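Local coordinates for protein interleukin-20 receptor subunit beta (Homo sapiens, PDB 6DF3) that pairs with IL20RA to form a receptor for IL19, IL20 and IL24, and with IL22RA1 to form one for IL20 and IL24, at residues Leu1-Asn13 with Leu17-Thr29. The protein carries 1 engineered substitution. Sequence-based numbering, arbitrary orientation.
Sequences LPAPQNLSVLSTN and LLMWSPVIAPGET
V23 sets one methyl against each of two prolines: CG1, anti to its own N (chi1 170°), lies 4.0 Å from P2 CB, while CG2 is 4.1 Å from P4 CB. The contact joins the hairpin of strands 8-12 and 15-19, in the N-terminal fibronectin type III domain, with the chain that runs on from each strand at its open end. P4 CB also approaches the W20 ring obliquely, 3.7 Å from W20 CD1; W20 meets Y32 of strand 31-37 edge-to-face and L7 touches V79 of strand 74-83, which places the contact against the second sheet of the domain. M19 exchanges two backbone bonds with S8, and its chain, bent at chi3, brings CE to 3.5 Å from S8 OG and beside L10 CB. L17 N likewise donates to L10 O (2.9 Å). Between these regions S21 N bonds Q5 O at 166°, and S21 OG donates to N6 OD1 (3.1 Å), tilted from the carbonyl plane. With an alanine here the backbone bond could persist, but N6 OD1 would probably lose its hydroxyl partner and the amide be freer to turn. Backbone bonds thus join the chains from L10-L17 to Q5-S21, while apolar contacts of V23 take over toward the N-terminus.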
# COMPACT_ATOMS: atom_id res chain seq x y z
N LEU C 1 -42.90 4.31 -9.42
CA LEU C 1 -41.67 5.15 -9.55
C LEU C 1 -40.93 4.90 -10.85
O LEU C 1 -40.43 3.81 -11.07
CB LEU C 1 -40.68 4.96 -8.39
CG LEU C 1 -40.59 5.97 -7.21
CD1 LEU C 1 -39.22 5.87 -6.56
CD2 LEU C 1 -40.87 7.44 -7.56
N PRO C 2 -40.88 5.90 -11.75
CA PRO C 2 -39.92 5.92 -12.87
C PRO C 2 -38.48 5.61 -12.45
O PRO C 2 -38.03 6.12 -11.42
CB PRO C 2 -39.99 7.39 -13.33
CG PRO C 2 -41.43 7.81 -13.03
CD PRO C 2 -41.97 6.88 -11.97
N ALA C 3 -37.73 4.81 -13.22
CA ALA C 3 -36.28 4.68 -12.93
C ALA C 3 -35.53 5.93 -13.35
O ALA C 3 -35.98 6.67 -14.24
CB ALA C 3 -35.70 3.49 -13.62
N PRO C 4 -34.40 6.23 -12.69
CA PRO C 4 -33.58 7.37 -13.13
C PRO C 4 -32.98 7.12 -14.52
O PRO C 4 -32.70 5.98 -14.83
CB PRO C 4 -32.45 7.45 -12.07
CG PRO C 4 -32.70 6.32 -11.10
CD PRO C 4 -33.77 5.43 -11.61
N GLN C 5 -32.80 8.18 -15.31
CA GLN C 5 -32.38 8.13 -16.69
C GLN C 5 -31.15 9.01 -16.85
O GLN C 5 -30.79 9.73 -15.91
CB GLN C 5 -33.52 8.61 -17.60
CG GLN C 5 -34.79 7.72 -17.64
CD GLN C 5 -34.50 6.26 -18.04
OE1 GLN C 5 -33.63 6.00 -18.86
NE2 GLN C 5 -35.22 5.31 -17.44
N ASN C 6 -30.51 8.93 -18.02
CA ASN C 6 -29.38 9.76 -18.39
C ASN C 6 -28.19 9.57 -17.41
O ASN C 6 -27.67 10.49 -16.84
CB ASN C 6 -29.84 11.22 -18.55
CG ASN C 6 -31.12 11.34 -19.43
OD1 ASN C 6 -32.29 11.48 -18.96
ND2 ASN C 6 -30.91 11.23 -20.73
N LEU C 7 -27.81 8.33 -17.20
CA LEU C 7 -26.71 8.02 -16.33
C LEU C 7 -25.42 8.29 -17.04
O LEU C 7 -25.26 7.86 -18.20
CB LEU C 7 -26.67 6.55 -15.96
CG LEU C 7 -27.52 6.22 -14.75
CD1 LEU C 7 -28.98 6.51 -14.99
CD2 LEU C 7 -27.33 4.78 -14.38
N SER C 8 -24.52 8.99 -16.34
CA SER C 8 -23.16 9.17 -16.83
C SER C 8 -22.15 9.30 -15.66
O SER C 8 -22.53 9.57 -14.53
CB SER C 8 -23.11 10.37 -17.82
OG SER C 8 -23.10 11.60 -17.11
N VAL C 9 -20.87 9.09 -15.94
CA VAL C 9 -19.81 9.35 -14.97
C VAL C 9 -18.97 10.55 -15.44
O VAL C 9 -18.40 10.50 -16.49
CB VAL C 9 -18.89 8.11 -14.79
CG1 VAL C 9 -17.80 8.40 -13.76
CG2 VAL C 9 -19.70 6.88 -14.31
N LEU C 10 -18.88 11.58 -14.62
CA LEU C 10 -17.87 12.61 -14.72
C LEU C 10 -16.68 12.27 -13.80
O LEU C 10 -16.81 12.26 -12.57
CB LEU C 10 -18.47 13.95 -14.30
CG LEU C 10 -17.52 15.17 -14.27
CD1 LEU C 10 -17.06 15.43 -15.70
CD2 LEU C 10 -18.27 16.37 -13.71
N SER C 11 -15.53 12.01 -14.41
CA SER C 11 -14.35 11.66 -13.70
C SER C 11 -13.29 12.67 -14.02
O SER C 11 -12.80 12.71 -15.14
CB SER C 11 -13.85 10.25 -14.02
OG SER C 11 -12.54 10.00 -13.46
N THR C 12 -12.90 13.41 -12.97
CA THR C 12 -11.98 14.51 -12.98
C THR C 12 -10.87 14.24 -11.95
O THR C 12 -11.19 14.07 -10.75
CB THR C 12 -12.70 15.78 -12.50
OG1 THR C 12 -13.77 16.05 -13.40
CG2 THR C 12 -11.77 16.92 -12.61
N ASN C 13 -9.61 14.24 -12.41
CA ASN C 13 -8.41 14.00 -11.53
C ASN C 13 -8.62 12.84 -10.50
O ASN C 13 -8.54 13.04 -9.27
CB ASN C 13 -8.05 15.31 -10.84
CG ASN C 13 -7.40 16.28 -11.78
OD1 ASN C 13 -6.76 15.89 -12.77
ND2 ASN C 13 -7.60 17.55 -11.52
N LEU C 17 -17.63 10.78 -10.24
CA LEU C 17 -18.99 11.16 -9.90
C LEU C 17 -20.00 10.47 -10.81
O LEU C 17 -19.99 10.72 -11.99
CB LEU C 17 -19.15 12.69 -10.08
CG LEU C 17 -19.35 13.64 -8.92
CD1 LEU C 17 -19.81 15.06 -9.40
CD2 LEU C 17 -20.37 13.09 -7.94
N LEU C 18 -20.86 9.62 -10.29
CA LEU C 18 -21.98 9.07 -11.06
C LEU C 18 -23.12 10.07 -10.96
O LEU C 18 -23.25 10.70 -9.91
CB LEU C 18 -22.41 7.71 -10.53
CG LEU C 18 -23.63 7.04 -11.20
CD1 LEU C 18 -23.24 6.70 -12.62
CD2 LEU C 18 -24.05 5.82 -10.43
N MET C 19 -23.89 10.27 -12.05
CA MET C 19 -24.92 11.39 -12.19
C MET C 19 -26.05 10.87 -13.01
O MET C 19 -25.84 10.01 -13.83
CB MET C 19 -24.43 12.66 -12.90
CG MET C 19 -23.23 13.31 -12.22
SD MET C 19 -22.38 14.69 -13.08
CE MET C 19 -22.56 14.18 -14.80
N TRP C 20 -27.23 11.38 -12.72
CA TRP C 20 -28.44 10.96 -13.41
C TRP C 20 -29.43 12.13 -13.34
O TRP C 20 -29.22 13.05 -12.56
CB TRP C 20 -28.98 9.65 -12.81
CG TRP C 20 -29.18 9.68 -11.31
CD1 TRP C 20 -30.29 10.07 -10.68
CD2 TRP C 20 -28.25 9.32 -10.28
NE1 TRP C 20 -30.14 9.99 -9.33
CE2 TRP C 20 -28.89 9.53 -9.05
CE3 TRP C 20 -26.95 8.83 -10.28
CZ2 TRP C 20 -28.27 9.27 -7.80
CZ3 TRP C 20 -26.31 8.59 -9.05
CH2 TRP C 20 -26.99 8.80 -7.82
N SER C 21 -30.48 12.10 -14.16
CA SER C 21 -31.56 13.08 -14.04
C SER C 21 -32.45 12.70 -12.84
O SER C 21 -32.69 11.53 -12.61
CB SER C 21 -32.46 13.10 -15.27
OG SER C 21 -31.70 13.16 -16.44
N PRO C 22 -32.95 13.70 -12.11
CA PRO C 22 -33.78 13.36 -10.97
C PRO C 22 -35.12 12.80 -11.39
O PRO C 22 -35.69 13.23 -12.40
CB PRO C 22 -33.96 14.71 -10.27
CG PRO C 22 -33.84 15.71 -11.36
CD PRO C 22 -32.73 15.16 -12.20
N VAL C 23 -35.63 11.87 -10.60
CA VAL C 23 -36.94 11.32 -10.83
C VAL C 23 -37.96 12.26 -10.22
O VAL C 23 -37.80 12.71 -9.08
CB VAL C 23 -37.05 9.93 -10.23
CG1 VAL C 23 -38.49 9.43 -10.24
CG2 VAL C 23 -36.13 9.00 -11.02
N ILE C 24 -39.02 12.53 -10.99
CA ILE C 24 -40.02 13.52 -10.64
C ILE C 24 -41.01 12.92 -9.65
O ILE C 24 -41.54 11.82 -9.88
CB ILE C 24 -40.74 14.09 -11.92
CG1 ILE C 24 -41.10 15.57 -11.71
CG2 ILE C 24 -41.97 13.28 -12.36
CD1 ILE C 24 -39.87 16.46 -11.63
N ALA C 25 -41.26 13.62 -8.55
CA ALA C 25 -42.16 13.13 -7.50
C ALA C 25 -42.73 14.27 -6.66
O ALA C 25 -42.48 14.34 -5.44
CB ALA C 25 -41.43 12.12 -6.63
N PRO C 26 -43.51 15.18 -7.29
CA PRO C 26 -44.09 16.27 -6.50
C PRO C 26 -44.84 15.67 -5.30
O PRO C 26 -45.56 14.70 -5.48
CB PRO C 26 -45.00 17.00 -7.50
CG PRO C 26 -44.43 16.65 -8.84
CD PRO C 26 -43.99 15.22 -8.69
N GLY C 27 -44.60 16.20 -4.09
CA GLY C 27 -44.97 15.52 -2.84
C GLY C 27 -43.81 15.28 -1.88
O GLY C 27 -43.55 16.12 -1.00
N GLU C 28 -43.11 14.15 -2.08
CA GLU C 28 -42.07 13.62 -1.16
C GLU C 28 -40.70 13.72 -1.78
O GLU C 28 -40.60 13.97 -2.98
CB GLU C 28 -42.43 12.17 -0.73
CG GLU C 28 -43.50 12.15 0.38
CD GLU C 28 -44.34 10.87 0.46
OE1 GLU C 28 -43.78 9.75 0.47
OE2 GLU C 28 -45.59 11.00 0.52
N THR C 29 -39.63 13.56 -1.00
CA THR C 29 -38.31 13.69 -1.57
C THR C 29 -37.79 12.32 -1.91
O THR C 29 -37.84 11.38 -1.11
CB THR C 29 -37.25 14.41 -0.71
OG1 THR C 29 -36.33 13.46 -0.14
CG2 THR C 29 -37.85 15.39 0.30